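Local coordinates for protein serine protease inhibitor 1 (Coprinopsis cinerea, PDB 3VWC) that probably inhibits serine endopeptidases and adopts a compact beta-trefoil fold, at residues S11-L16 and P136-F141; P30-V35 and K70-L75; N44-E49 and L57-A62; K50-Y55 and D81-V86. One frame throughout, in Å; residues are numbered along the deposited sequence. Where two conformers were deposited one is given.

Interaction 1 of 4, residues S11-L16 and P136-F141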
loop_
_atom_site.group_PDB
_atom_site.type_symbol
_atom_site.label_atom_id
_atom_site.label_comp_id
_atom_site.label_asym_id
_atom_site.label_seq_id
_atom_site.Cartn_x
_atom_site.Cartn_y
_atom_site.Cartn_z
ATOM N N SER A 11 3.249 4.562 -6.288
ATOM C CA SER A 11 3.485 5.672 -5.355
ATOM C C SER A 11 3.512 7.021 -6.047
ATOM O O SER A 11 4.180 7.180 -7.042
ATOM C CB SER A 11 4.815 5.455 -4.656
ATOM O OG SER A 11 5.229 6.624 -3.925
ATOM N N LYS A 12 2.808 8.020 -5.510
ATOM C CA LYS A 12 2.842 9.341 -6.098
ATOM C C LYS A 12 4.199 10.024 -5.925
ATOM O O LYS A 12 4.489 10.989 -6.626
ATOM C CB LYS A 12 1.736 10.216 -5.486
ATOM C CG LYS A 12 0.308 9.883 -6.011
ATOM C CD LYS A 12 0.018 10.489 -7.394
ATOM C CE LYS A 12 -0.457 11.901 -7.276
ATOM N NZ LYS A 12 -0.438 12.509 -8.635
ATOM N N VAL A 13 5.024 9.532 -4.995
ATOM C CA VAL A 13 6.381 10.108 -4.784
ATOM C C VAL A 13 7.211 9.989 -6.059
ATOM O O VAL A 13 7.943 10.923 -6.433
ATOM C CB VAL A 13 7.146 9.314 -3.698
ATOM C CG1 VAL A 13 8.659 9.753 -3.625
ATOM C CG2 VAL A 13 6.471 9.580 -2.403
ATOM N N ASN A 14 7.160 8.836 -6.687
ATOM C CA ASN A 14 8.178 8.525 -7.704
ATOM C C ASN A 14 7.596 7.840 -8.917
ATOM O O ASN A 14 8.301 7.587 -9.898
ATOM C CB ASN A 14 9.325 7.737 -7.065
ATOM C CG ASN A 14 8.826 6.592 -6.213
ATOM O OD1 ASN A 14 7.859 5.956 -6.567
ATOM N ND2 ASN A 14 9.464 6.370 -5.071
ATOM N N GLY A 15 6.303 7.519 -8.868
ATOM C CA GLY A 15 5.632 6.806 -9.956
ATOM C C GLY A 15 5.931 5.321 -10.013
ATOM O O GLY A 15 5.413 4.617 -10.895
ATOM N N LEU A 16 6.737 4.833 -9.078
ATOM C CA LEU A 16 7.152 3.412 -9.072
ATOM C C LEU A 16 6.026 2.510 -8.539
ATOM O O LEU A 16 5.218 2.923 -7.691
ATOM C CB LEU A 16 8.410 3.230 -8.238
ATOM C CG LEU A 16 9.645 3.931 -8.829
ATOM C CD1 LEU A 16 10.861 3.790 -7.948
ATOM C CD2 LEU A 16 9.893 3.489 -10.284
ATOM N N PRO A 136 0.920 15.080 1.527
ATOM C CA PRO A 136 2.180 14.928 0.801
ATOM C C PRO A 136 2.171 13.688 -0.103
ATOM O O PRO A 136 1.491 12.684 0.201
ATOM C CB PRO A 136 3.221 14.763 1.923
ATOM C CG PRO A 136 2.400 14.099 3.036
ATOM C CD PRO A 136 1.034 14.752 2.965
ATOM N N ALA A 137 2.959 13.714 -1.183
ATOM C CA ALA A 137 2.959 12.609 -2.116
ATOM C C ALA A 137 3.382 11.278 -1.486
ATOM O O ALA A 137 3.030 10.186 -2.031
ATOM C CB ALA A 137 3.912 12.925 -3.310
ATOM N N THR A 138 4.163 11.390 -0.402
ATOM C CA THR A 138 4.625 10.230 0.358
ATOM C C THR A 138 3.464 9.359 0.878
ATOM O O THR A 138 3.665 8.187 1.210
ATOM C CB THR A 138 5.402 10.713 1.559
ATOM O OG1 THR A 138 4.513 11.581 2.280
ATOM C CG2 THR A 138 6.669 11.463 1.091
ATOM N N GLU A 139 2.248 9.898 0.909
ATOM C CA GLU A 139 1.106 9.200 1.520
ATOM C C GLU A 139 0.016 8.909 0.504
ATOM O O GLU A 139 -1.027 8.390 0.862
ATOM C CB GLU A 139 0.513 10.067 2.658
ATOM C CG GLU A 139 1.596 10.389 3.709
ATOM C CD GLU A 139 1.089 11.264 4.830
ATOM O OE1 GLU A 139 0.077 11.985 4.567
ATOM O OE2 GLU A 139 1.741 11.332 5.882
ATOM N N LEU A 140 0.316 9.158 -0.781
ATOM C CA LEU A 140 -0.669 8.998 -1.867
ATOM C C LEU A 140 -0.270 7.897 -2.849
ATOM O O LEU A 140 0.920 7.774 -3.219
ATOM C CB LEU A 140 -0.822 10.344 -2.605
ATOM C CG LEU A 140 -1.355 11.471 -1.676
ATOM C CD1 LEU A 140 -1.300 12.720 -2.541
ATOM C CD2 LEU A 140 -2.805 11.203 -1.205
ATOM N N PHE A 141 -1.242 7.081 -3.223
ATOM C CA PHE A 141 -1.034 5.967 -4.137
ATOM C C PHE A 141 -2.071 6.025 -5.245
ATOM O O PHE A 141 -3.234 6.236 -4.979
ATOM C CB PHE A 141 -1.188 4.688 -3.312
ATOM C CG PHE A 141 -0.149 4.587 -2.262
ATOM C CD1 PHE A 141 -0.306 5.265 -1.052
ATOM C CD2 PHE A 141 1.110 4.073 -2.546
ATOM C CE1 PHE A 141 0.720 5.302 -0.094
ATOM C CE2 PHE A 141 2.094 4.078 -1.592
ATOM C CZ PHE A 141 1.943 4.735 -0.393
HETATM O O HOH W 1 3.396 7.284 -1.954
#
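Val13 meets Thr138 through CG2: chi1 of 171° sends CG1 anti to the backbone N and leaves CG2 anti to the carbonyl carbon, beside that N; Lys12 likewise turns CG anti to its carbonyl carbon (chi1 -75°) and brings it against Leu140. From there CG2 of Val13 lies 3.4 Å from Thr138 CA, tighter than usual for two carbons, and it also packs on Ala137 CB and Thr138 CG2. CG of Lys12 passes 3.6 Å from Leu140 CB, the two chains crossing at a slant, while further bends at chi2 and chi3 carry the ammonium end away. Behind these side chains, Lys12 N donates to Leu140 O at 3.0 Å in a nearly straight bond, although the donor stands 32° out of the carbonyl plane. Leu140 O accepts a second hydrogen bond, from a water 2.8 Å away that also bonds Ser11 OG. The same hydroxyl accepts from Val13 N, an ST turn that shapes the bend after strand 5-11. Ser11 pairs with Phe141 as a non-hydrogen-bonded antiparallel pair, and the Phe141 ring meets Trp108 edge-to-face. The contact thus joins the end of the first strand to the 3-10 turn leading into the last, 141-145. Two bonds grip Leu140 O, and Ser11 OG is bonded to both the water and Val13 N, so the water ties the turn to the incoming strand.

Interaction 2 of 4, residues P30-V35 and K70-L75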
loop_
_atom_site.group_PDB
_atom_site.type_symbol
_atom_site.label_atom_id
_atom_site.label_comp_id
_atom_site.label_asym_id
_atom_site.label_seq_id
_atom_site.Cartn_x
_atom_site.Cartn_y
_atom_site.Cartn_z
ATOM N N PRO A 30 7.321 -13.044 6.978
ATOM C CA PRO A 30 6.622 -11.933 6.283
ATOM C C PRO A 30 7.527 -11.282 5.240
ATOM O O PRO A 30 8.744 -11.099 5.483
ATOM C CB PRO A 30 6.372 -10.946 7.427
ATOM C CG PRO A 30 6.141 -11.835 8.608
ATOM C CD PRO A 30 7.229 -12.915 8.441
ATOM N N LYS A 31 6.959 -10.939 4.101
ATOM C CA LYS A 31 7.748 -10.434 2.991
ATOM C C LYS A 31 7.556 -8.933 2.873
ATOM O O LYS A 31 6.405 -8.432 2.938
ATOM C CB LYS A 31 7.361 -11.115 1.687
ATOM C CG LYS A 31 7.631 -12.651 1.691
ATOM C CD LYS A 31 9.140 -12.905 1.586
ATOM C CE LYS A 31 9.409 -14.427 1.730
ATOM N NZ LYS A 31 9.524 -14.869 3.177
ATOM N N ARG A 32 8.633 -8.200 2.589
ATOM C CA ARG A 32 8.523 -6.732 2.513
ATOM C C ARG A 32 7.736 -6.313 1.290
ATOM O O ARG A 32 7.955 -6.809 0.169
ATOM C CB ARG A 32 9.904 -6.086 2.454
ATOM C CG ARG A 32 10.651 -6.064 3.780
ATOM C CD ARG A 32 12.063 -5.440 3.563
ATOM N NE ARG A 32 12.901 -5.610 4.744
ATOM C CZ ARG A 32 13.993 -4.892 5.041
ATOM N NH1 ARG A 32 14.404 -3.847 4.285
ATOM N NH2 ARG A 32 14.615 -5.163 6.173
ATOM N N ILE A 33 6.861 -5.331 1.521
ATOM C CA ILE A 33 6.265 -4.611 0.417
ATOM C C ILE A 33 7.131 -3.420 0.095
ATOM O O ILE A 33 7.548 -2.710 0.983
ATOM C CB ILE A 33 4.802 -4.168 0.723
ATOM C CG1 ILE A 33 3.876 -5.383 0.982
ATOM C CG2 ILE A 33 4.274 -3.312 -0.442
ATOM C CD1 ILE A 33 3.835 -6.384 -0.130
ATOM N N ARG A 34 7.501 -3.309 -1.174
ATOM C CA ARG A 34 8.551 -2.354 -1.565
ATOM C C ARG A 34 8.105 -1.404 -2.685
ATOM O O ARG A 34 7.180 -1.698 -3.457
ATOM C CB ARG A 34 9.821 -3.085 -1.999
ATOM C CG ARG A 34 10.275 -4.213 -1.087
ATOM C CD ARG A 34 11.355 -5.030 -1.823
ATOM N NE ARG A 34 11.757 -6.197 -1.049
ATOM C CZ ARG A 34 12.823 -6.227 -0.264
ATOM N NH1 ARG A 34 13.551 -5.126 -0.083
ATOM N NH2 ARG A 34 13.174 -7.354 0.349
ATOM N N VAL A 35 8.856 -0.305 -2.864
ATOM C CA VAL A 35 8.812 0.343 -4.163
ATOM C C VAL A 35 9.726 -0.396 -5.136
ATOM O O VAL A 35 10.815 -0.822 -4.756
ATOM C CB VAL A 35 9.148 1.845 -4.115
ATOM C CG1 VAL A 35 7.913 2.669 -3.622
ATOM C CG2 VAL A 35 10.388 2.106 -3.298
ATOM N N LYS A 70 6.403 -0.968 9.432
ATOM C CA LYS A 70 6.593 -1.320 8.026
ATOM C C LYS A 70 5.513 -2.201 7.506
ATOM O O LYS A 70 4.799 -2.907 8.244
ATOM C CB LYS A 70 7.969 -2.010 7.842
ATOM C CG LYS A 70 9.126 -1.217 8.479
ATOM C CD LYS A 70 9.536 -0.015 7.642
ATOM C CE LYS A 70 10.872 0.568 8.127
ATOM N NZ LYS A 70 12.026 -0.293 7.761
ATOM N N LEU A 71 5.412 -2.197 6.178
ATOM C CA LEU A 71 4.350 -2.970 5.490
ATOM C C LEU A 71 4.833 -4.304 4.948
ATOM O O LEU A 71 5.838 -4.350 4.225
ATOM C CB LEU A 71 3.766 -2.119 4.350
ATOM C CG LEU A 71 2.597 -2.750 3.625
ATOM C CD1 LEU A 71 1.380 -2.903 4.549
ATOM C CD2 LEU A 71 2.229 -1.881 2.404
ATOM N N PHE A 72 4.179 -5.406 5.357
ATOM C CA PHE A 72 4.579 -6.757 4.868
ATOM C C PHE A 72 3.406 -7.523 4.304
ATOM O O PHE A 72 2.273 -7.264 4.707
ATOM C CB PHE A 72 5.084 -7.612 6.023
ATOM C CG PHE A 72 6.356 -7.098 6.673
ATOM C CD1 PHE A 72 7.569 -7.720 6.363
ATOM C CD2 PHE A 72 6.323 -6.194 7.725
ATOM C CE1 PHE A 72 8.731 -7.322 7.049
ATOM C CE2 PHE A 72 7.464 -5.799 8.463
ATOM C CZ PHE A 72 8.691 -6.401 8.136
ATOM N N ALA A 73 3.701 -8.475 3.435
ATOM C CA ALA A 73 2.791 -9.557 3.114
ATOM C C ALA A 73 2.906 -10.688 4.137
ATOM O O ALA A 73 4.026 -11.090 4.547
ATOM C CB ALA A 73 3.015 -10.026 1.734
ATOM N N ASP A 74 1.745 -11.142 4.623
ATOM C CA ASP A 74 1.687 -12.192 5.672
ATOM C C ASP A 74 1.581 -13.543 4.978
ATOM O O ASP A 74 0.584 -13.854 4.319
ATOM C CB ASP A 74 0.507 -11.964 6.634
ATOM C CG ASP A 74 0.449 -12.971 7.799
ATOM O OD1 ASP A 74 1.391 -13.785 7.960
ATOM O OD2 ASP A 74 -0.618 -12.976 8.485
ATOM N N LEU A 75 2.674 -14.289 5.033
ATOM C CA LEU A 75 2.722 -15.598 4.430
ATOM C C LEU A 75 2.291 -16.667 5.435
ATOM O O LEU A 75 1.856 -17.718 5.019
ATOM C CB LEU A 75 4.131 -15.883 3.843
ATOM C CG LEU A 75 4.318 -15.397 2.394
ATOM C CD1 LEU A 75 4.088 -13.899 2.274
ATOM C CD2 LEU A 75 5.716 -15.746 1.869
#
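Lys31 and Ala73 pair across two antiparallel strands of the beta-trefoil, 31-35 and 70-73. Three backbone hydrogen bonds hold them: Lys31 N to Ala73 O, Ala73 N to Lys31 O at a short 2.7 Å, and Ile33 N to Leu71 O, straight at 169°. Arg32 and Phe72 form the intervening non-hydrogen-bonded pair. Two CA-H...O contacts back up the bonds, Pro30 CA lying 3.2 Å from Ala73 O and Phe72 CA 3.1 Å from Lys31 O.

Apolar packing falls on both faces of the strand pair. On the buried one, Leu71 swings CG anti to its backbone N (chi1 -176°), and its CD2 comes 3.8 Å from Ile33 CG2, the two chains crossing at an angle; Ile33 CD1 reaches on to Ala73 CB, and Val64 of strand 62-67 packs on Ile33 and Leu71. On the other face Phe72 rests CD1 3.6 Å from Pro30 CB. In one of its two conformers Arg32 runs alongside that ring in the same direction, the guanidinium plane nearly perpendicular to it.

Among polar ends, NZ of Lys31 bonds Leu29 O and Ser27 O, curling back to its own loop. On the way its aliphatic chain crosses Leu75 at about a right angle, with CG 3.6 Å from Leu75 CD2.

Interaction 3 of 4, residues N44-E49 and L57-A62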
loop_
_atom_site.group_PDB
_atom_site.type_symbol
_atom_site.label_atom_id
_atom_site.label_comp_id
_atom_site.label_asym_id
_atom_site.label_seq_id
_atom_site.Cartn_x
_atom_site.Cartn_y
_atom_site.Cartn_z
ATOM N N ASN A 44 2.426 -7.918 -9.988
ATOM C CA ASN A 44 2.074 -7.079 -8.835
ATOM C C ASN A 44 0.762 -6.372 -9.023
ATOM O O ASN A 44 0.570 -5.260 -8.532
ATOM C CB ASN A 44 3.169 -6.060 -8.515
ATOM C CG ASN A 44 4.268 -6.665 -7.703
ATOM O OD1 ASN A 44 4.041 -7.078 -6.562
ATOM N ND2 ASN A 44 5.416 -6.926 -8.358
ATOM N N SER A 45 -0.179 -7.055 -9.655
ATOM C CA SER A 45 -1.576 -6.639 -9.538
ATOM C C SER A 45 -2.105 -7.074 -8.190
ATOM O O SER A 45 -2.104 -8.260 -7.818
ATOM C CB SER A 45 -2.424 -7.217 -10.678
ATOM O OG SER A 45 -1.994 -6.703 -11.930
ATOM N N TRP A 46 -2.497 -6.086 -7.420
ATOM C CA TRP A 46 -3.038 -6.311 -6.115
ATOM C C TRP A 46 -4.486 -6.726 -6.259
ATOM O O TRP A 46 -5.165 -6.297 -7.187
ATOM C CB TRP A 46 -2.946 -4.983 -5.342
ATOM C CG TRP A 46 -1.549 -4.596 -4.906
ATOM C CD1 TRP A 46 -0.491 -4.259 -5.709
ATOM C CD2 TRP A 46 -1.094 -4.481 -3.561
ATOM N NE1 TRP A 46 0.590 -3.880 -4.923
ATOM C CE2 TRP A 46 0.281 -4.088 -3.613
ATOM C CE3 TRP A 46 -1.657 -4.802 -2.311
ATOM C CZ2 TRP A 46 1.036 -3.862 -2.459
ATOM C CZ3 TRP A 46 -0.906 -4.550 -1.145
ATOM C CH2 TRP A 46 0.439 -4.100 -1.238
ATOM N N VAL A 47 -4.962 -7.530 -5.323
ATOM C CA VAL A 47 -6.387 -7.779 -5.222
ATOM C C VAL A 47 -6.946 -7.061 -3.988
ATOM O O VAL A 47 -6.436 -7.190 -2.858
ATOM C CB VAL A 47 -6.676 -9.279 -5.166
ATOM C CG1 VAL A 47 -8.182 -9.522 -4.941
ATOM C CG2 VAL A 47 -6.209 -9.923 -6.434
ATOM N N VAL A 48 -8.007 -6.298 -4.235
ATOM C CA VAL A 48 -8.675 -5.525 -3.191
ATOM C C VAL A 48 -10.045 -6.148 -2.899
ATOM O O VAL A 48 -10.841 -6.308 -3.812
ATOM C CB VAL A 48 -8.881 -4.076 -3.634
ATOM C CG1 VAL A 48 -9.663 -3.329 -2.551
ATOM C CG2 VAL A 48 -7.502 -3.385 -3.901
ATOM N N GLU A 49 -10.234 -6.601 -1.663
ATOM C CA GLU A 49 -11.459 -7.260 -1.250
ATOM C C GLU A 49 -12.106 -6.440 -0.160
ATOM O O GLU A 49 -11.456 -5.997 0.779
ATOM C CB GLU A 49 -11.178 -8.668 -0.700
ATOM C CG GLU A 49 -10.495 -9.627 -1.681
ATOM C CD GLU A 49 -11.440 -10.629 -2.319
ATOM O OE1 GLU A 49 -12.672 -10.503 -2.135
ATOM O OE2 GLU A 49 -10.967 -11.442 -3.136
ATOM N N LEU A 57 -6.071 -6.279 1.432
ATOM C CA LEU A 57 -5.322 -5.990 0.224
ATOM C C LEU A 57 -4.256 -7.069 0.004
ATOM O O LEU A 57 -3.387 -7.256 0.860
ATOM C CB LEU A 57 -4.650 -4.594 0.351
ATOM C CG LEU A 57 -5.671 -3.468 0.665
ATOM C CD1 LEU A 57 -4.961 -2.179 1.142
ATOM C CD2 LEU A 57 -6.462 -3.175 -0.557
ATOM N N TYR A 58 -4.298 -7.673 -1.170
ATOM C CA TYR A 58 -3.449 -8.838 -1.430
ATOM C C TYR A 58 -2.385 -8.522 -2.478
ATOM O O TYR A 58 -2.696 -8.028 -3.550
ATOM C CB TYR A 58 -4.267 -10.076 -1.854
ATOM C CG TYR A 58 -5.135 -10.709 -0.778
ATOM C CD1 TYR A 58 -4.667 -11.765 0.031
ATOM C CD2 TYR A 58 -6.401 -10.215 -0.531
ATOM C CE1 TYR A 58 -5.480 -12.339 1.009
ATOM C CE2 TYR A 58 -7.224 -10.790 0.425
ATOM C CZ TYR A 58 -6.753 -11.845 1.204
ATOM O OH TYR A 58 -7.555 -12.366 2.223
ATOM N N CYS A 59 -1.139 -8.905 -2.158
ATOM C CA CYS A 59 -0.012 -8.795 -3.075
ATOM C C CYS A 59 0.660 -10.150 -3.231
ATOM O O CYS A 59 1.201 -10.727 -2.283
ATOM C CB CYS A 59 1.000 -7.753 -2.585
ATOM S SG CYS A 59 2.391 -7.471 -3.718
ATOM N N LYS A 60 0.718 -10.556 -4.484
ATOM C CA LYS A 60 1.099 -11.922 -4.841
ATOM C C LYS A 60 0.422 -12.961 -3.936
ATOM O O LYS A 60 1.024 -13.955 -3.519
ATOM C CB LYS A 60 2.624 -12.055 -4.862
ATOM C CG LYS A 60 3.196 -11.245 -6.006
ATOM C CD LYS A 60 4.710 -11.386 -6.125
ATOM C CE LYS A 60 5.261 -10.573 -7.299
ATOM N NZ LYS A 60 6.754 -10.800 -7.514
ATOM N N GLY A 61 -0.844 -12.708 -3.619
ATOM C CA GLY A 61 -1.698 -13.734 -3.043
ATOM C C GLY A 61 -1.726 -13.683 -1.534
ATOM O O GLY A 61 -2.357 -14.510 -0.897
ATOM N N ALA A 62 -0.916 -12.801 -0.937
ATOM C CA ALA A 62 -0.867 -12.692 0.511
ATOM C C ALA A 62 -1.420 -11.350 1.000
ATOM O O ALA A 62 -1.060 -10.285 0.430
ATOM C CB ALA A 62 0.559 -12.883 1.035
HETATM O O HOH W 2 0.405 -9.377 -6.785
#
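Cys59 sets its CB over one face of the Trp46 indole, 3.7 Å from the centroid of the six-membered ring and only 3° off the normal, a CH-pi contact. Its SG, anti to the backbone N (chi1 -176°), runs out over the five-membered ring, 4.4 Å from that centroid, as a sulfur-aromatic contact. Leu57 comes to the same indole from its edge, CB 4.0 Å from CE3 of Trp46. Further along, Leu57 in one of its two conformers lies beside Val48, pointing the same way, with Leu57 CD2 3.5 Å from Val48 CG2. On the opposite face of the hairpin, with Val47, Tyr58 turns a ring edge to Val47 O, and CG of Glu49 touches its CE2.

These side chains stand on the hairpin of strands 46-51 and 54-59, where Val47 and Tyr58 exchange two backbone hydrogen bonds. Beyond it, the type I' turn Cys59-Ala62 leads into strand 62-67, and a water bridges Ser45 O to Lys60 N. OD1 of Asn44, 3.3 Å from Cys59 SG, accepts from Arg20 N. The bond from NE1 to Val18 O satisfies the buried indole N-H of Trp46, while the mainly dispersive CH-pi and sulfur contacts cover one face.

Interaction 4 of 4, residues K50-Y55 and D81-V86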
loop_
_atom_site.group_PDB
_atom_site.type_symbol
_atom_site.label_atom_id
_atom_site.label_comp_id
_atom_site.label_asym_id
_atom_site.label_seq_id
_atom_site.Cartn_x
_atom_site.Cartn_y
_atom_site.Cartn_z
ATOM N N LYS A 50 -13.417 -6.256 -0.268
ATOM C CA LYS A 50 -14.183 -5.734 0.839
ATOM C C LYS A 50 -14.291 -6.702 2.022
ATOM O O LYS A 50 -14.537 -7.886 1.848
ATOM C CB LYS A 50 -15.580 -5.351 0.323
ATOM C CG LYS A 50 -16.258 -4.274 1.134
ATOM C CD LYS A 50 -17.673 -4.022 0.584
ATOM C CE LYS A 50 -18.443 -3.037 1.452
ATOM N NZ LYS A 50 -18.223 -1.628 0.991
ATOM N N ASP A 51 -14.116 -6.163 3.218
ATOM C CA ASP A 51 -14.118 -6.950 4.440
ATOM C C ASP A 51 -14.872 -6.138 5.469
ATOM O O ASP A 51 -14.311 -5.232 6.084
ATOM C CB ASP A 51 -12.671 -7.159 4.911
ATOM C CG ASP A 51 -12.573 -8.045 6.161
ATOM O OD1 ASP A 51 -13.533 -8.797 6.460
ATOM O OD2 ASP A 51 -11.507 -8.002 6.826
ATOM N N ASP A 52 -16.171 -6.388 5.560
ATOM C CA ASP A 52 -17.068 -5.516 6.323
ATOM C C ASP A 52 -17.024 -4.065 5.827
ATOM O O ASP A 52 -17.294 -3.768 4.658
ATOM C CB ASP A 52 -16.701 -5.568 7.810
ATOM C CG ASP A 52 -17.546 -6.545 8.586
ATOM O OD1 ASP A 52 -18.630 -6.125 9.074
ATOM O OD2 ASP A 52 -17.110 -7.715 8.736
ATOM N N ASP A 53 -16.633 -3.160 6.714
ATOM C CA ASP A 53 -16.549 -1.750 6.348
ATOM C C ASP A 53 -15.118 -1.318 6.034
ATOM O O ASP A 53 -14.737 -0.168 6.245
ATOM C CB ASP A 53 -17.111 -0.864 7.470
ATOM C CG ASP A 53 -18.627 -0.886 7.532
ATOM O OD1 ASP A 53 -19.280 -0.375 6.585
ATOM O OD2 ASP A 53 -19.162 -1.416 8.534
ATOM N N ALA A 54 -14.283 -2.269 5.639
ATOM C CA ALA A 54 -12.887 -1.942 5.326
ATOM C C ALA A 54 -12.442 -2.882 4.212
ATOM O O ALA A 54 -13.264 -3.559 3.594
ATOM C CB ALA A 54 -12.012 -2.118 6.579
ATOM N N TYR A 55 -11.140 -2.933 3.950
ATOM C CA TYR A 55 -10.626 -3.722 2.829
ATOM C C TYR A 55 -9.444 -4.556 3.259
ATOM O O TYR A 55 -8.707 -4.196 4.199
ATOM C CB TYR A 55 -10.214 -2.831 1.647
ATOM C CG TYR A 55 -11.387 -2.050 1.106
ATOM C CD1 TYR A 55 -12.178 -2.573 0.080
ATOM C CD2 TYR A 55 -11.701 -0.804 1.635
ATOM C CE1 TYR A 55 -13.342 -1.886 -0.357
ATOM C CE2 TYR A 55 -12.861 -0.116 1.223
ATOM C CZ TYR A 55 -13.637 -0.639 0.214
ATOM O OH TYR A 55 -14.745 0.070 -0.221
ATOM N N ASP A 81 -4.140 -7.104 12.269
ATOM C CA ASP A 81 -4.397 -5.800 11.667
ATOM C C ASP A 81 -4.324 -5.805 10.143
ATOM O O ASP A 81 -3.715 -4.906 9.549
ATOM C CB ASP A 81 -3.471 -4.756 12.272
ATOM C CG ASP A 81 -3.455 -4.793 13.783
ATOM O OD1 ASP A 81 -4.514 -4.606 14.417
ATOM O OD2 ASP A 81 -2.363 -4.910 14.356
ATOM N N LYS A 82 -5.084 -6.703 9.517
ATOM C CA LYS A 82 -5.109 -6.822 8.083
ATOM C C LYS A 82 -6.153 -5.964 7.370
ATOM O O LYS A 82 -6.266 -6.012 6.177
ATOM C CB LYS A 82 -5.328 -8.287 7.665
ATOM C CG LYS A 82 -4.272 -9.221 8.200
ATOM C CD LYS A 82 -4.345 -10.567 7.501
ATOM C CE LYS A 82 -3.377 -11.561 8.137
ATOM N NZ LYS A 82 -3.828 -12.955 7.880
ATOM N N LYS A 83 -6.926 -5.185 8.117
ATOM C CA LYS A 83 -7.990 -4.384 7.499
ATOM C C LYS A 83 -7.519 -2.938 7.287
ATOM O O LYS A 83 -6.879 -2.360 8.141
ATOM C CB LYS A 83 -9.228 -4.355 8.434
ATOM C CG LYS A 83 -10.115 -5.597 8.365
ATOM C CD LYS A 83 -11.305 -5.429 9.360
ATOM C CE LYS A 83 -12.307 -6.575 9.274
ATOM N NZ LYS A 83 -13.686 -6.207 9.767
ATOM N N TRP A 84 -7.805 -2.425 6.094
ATOM C CA TRP A 84 -7.383 -1.057 5.656
ATOM C C TRP A 84 -8.578 -0.221 5.191
ATOM O O TRP A 84 -9.526 -0.751 4.555
ATOM C CB TRP A 84 -6.411 -1.185 4.467
ATOM C CG TRP A 84 -5.183 -2.001 4.832
ATOM C CD1 TRP A 84 -5.040 -3.349 4.699
ATOM C CD2 TRP A 84 -3.994 -1.522 5.471
ATOM N NE1 TRP A 84 -3.804 -3.740 5.179
ATOM C CE2 TRP A 84 -3.137 -2.639 5.656
ATOM C CE3 TRP A 84 -3.554 -0.245 5.883
ATOM C CZ2 TRP A 84 -1.890 -2.540 6.273
ATOM C CZ3 TRP A 84 -2.277 -0.142 6.512
ATOM C CH2 TRP A 84 -1.446 -1.297 6.654
ATOM N N ILE A 85 -8.482 1.069 5.501
ATOM C CA ILE A 85 -9.457 2.075 5.061
ATOM C C ILE A 85 -8.810 2.734 3.838
ATOM O O ILE A 85 -7.685 3.299 3.914
ATOM C CB ILE A 85 -9.718 3.093 6.189
ATOM C CG1 ILE A 85 -10.250 2.394 7.457
ATOM C CG2 ILE A 85 -10.677 4.247 5.723
ATOM C CD1 ILE A 85 -11.537 1.622 7.293
ATOM N N VAL A 86 -9.463 2.580 2.694
ATOM C CA VAL A 86 -8.934 3.039 1.430
ATOM C C VAL A 86 -9.808 4.200 0.954
ATOM O O VAL A 86 -11.004 4.014 0.718
ATOM C CB VAL A 86 -8.838 1.923 0.396
ATOM C CG1 VAL A 86 -8.236 2.441 -0.899
ATOM C CG2 VAL A 86 -8.004 0.713 0.952
#
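Tyr55 and Trp84 make a single antiparallel bridge, closed by two backbone hydrogen bonds: Trp84 N to Tyr55 O at 2.7 Å and Tyr55 N to Trp84 O at 2.8 Å, the latter more bent (140°). Both donors lie in the carbonyl planes. Trp84 O also sits at the edge of the Tyr55 ring, near its plane, while CD2 of that ring meets Val86 CG2 at 4.1 Å, the two side chains crossing at about a right angle.

Around the bridge Ala54 CB packs on Ile85 CD1 at 3.8 Å and on CB of Lys83. From there the lysine chain, extended beyond CG, runs past the carboxylate of Asp51, crossing that side chain at roughly a right angle. Its NZ goes beyond, 4.1 Å from Asp51 OD2, and ends near Asp52 OD2 in a long salt bridge of 3.9 Å.

The type II' turn from Asp51 to Ala54 sets these acids beside the lysine, with Asp51 N and Ala54 O, and Ala54 N and Asp51 O, bonded across its ends. Farther out, Tyr55 OH bonds Ile2 N and Trp84 NE1 bonds Val64 O, so each ring is tied at its polar end; Trp108 meets the Trp84 indole edge-to-face. The bridge thus joins the tip of hairpin 46-59 to strand 84-88. Since NZ has acids on two successive residues nearby but only a long pairing with one, attraction here is probably diffuse, and the backbone bonds give the contact its definite geometry.

Overall arrangement
From the N terminus, strand 5-11 runs into 11-16, which meets 136-141; interaction 1 thereby closes the longest loop, bringing the first strand's end to the approach of the last strand, and the other three lie within it. Strand 31-35 then pairs with 70-73, so interaction 2 encloses interaction 3, formed by the two arms of hairpin 46-59. Interaction 4 starts at the tip of that hairpin and reaches 81-86, crossing both interaction 2 and interaction 3 along the chain. Together, 2 to 4 join strands 31-35, 70-73 and 84-88 to the hairpin. Ile33 touches Trp46, Ala73 touches Ala62 and Leu71 touches Trp84; Val35, in one conformer, touches Ser11, linking interactions 1 and 2.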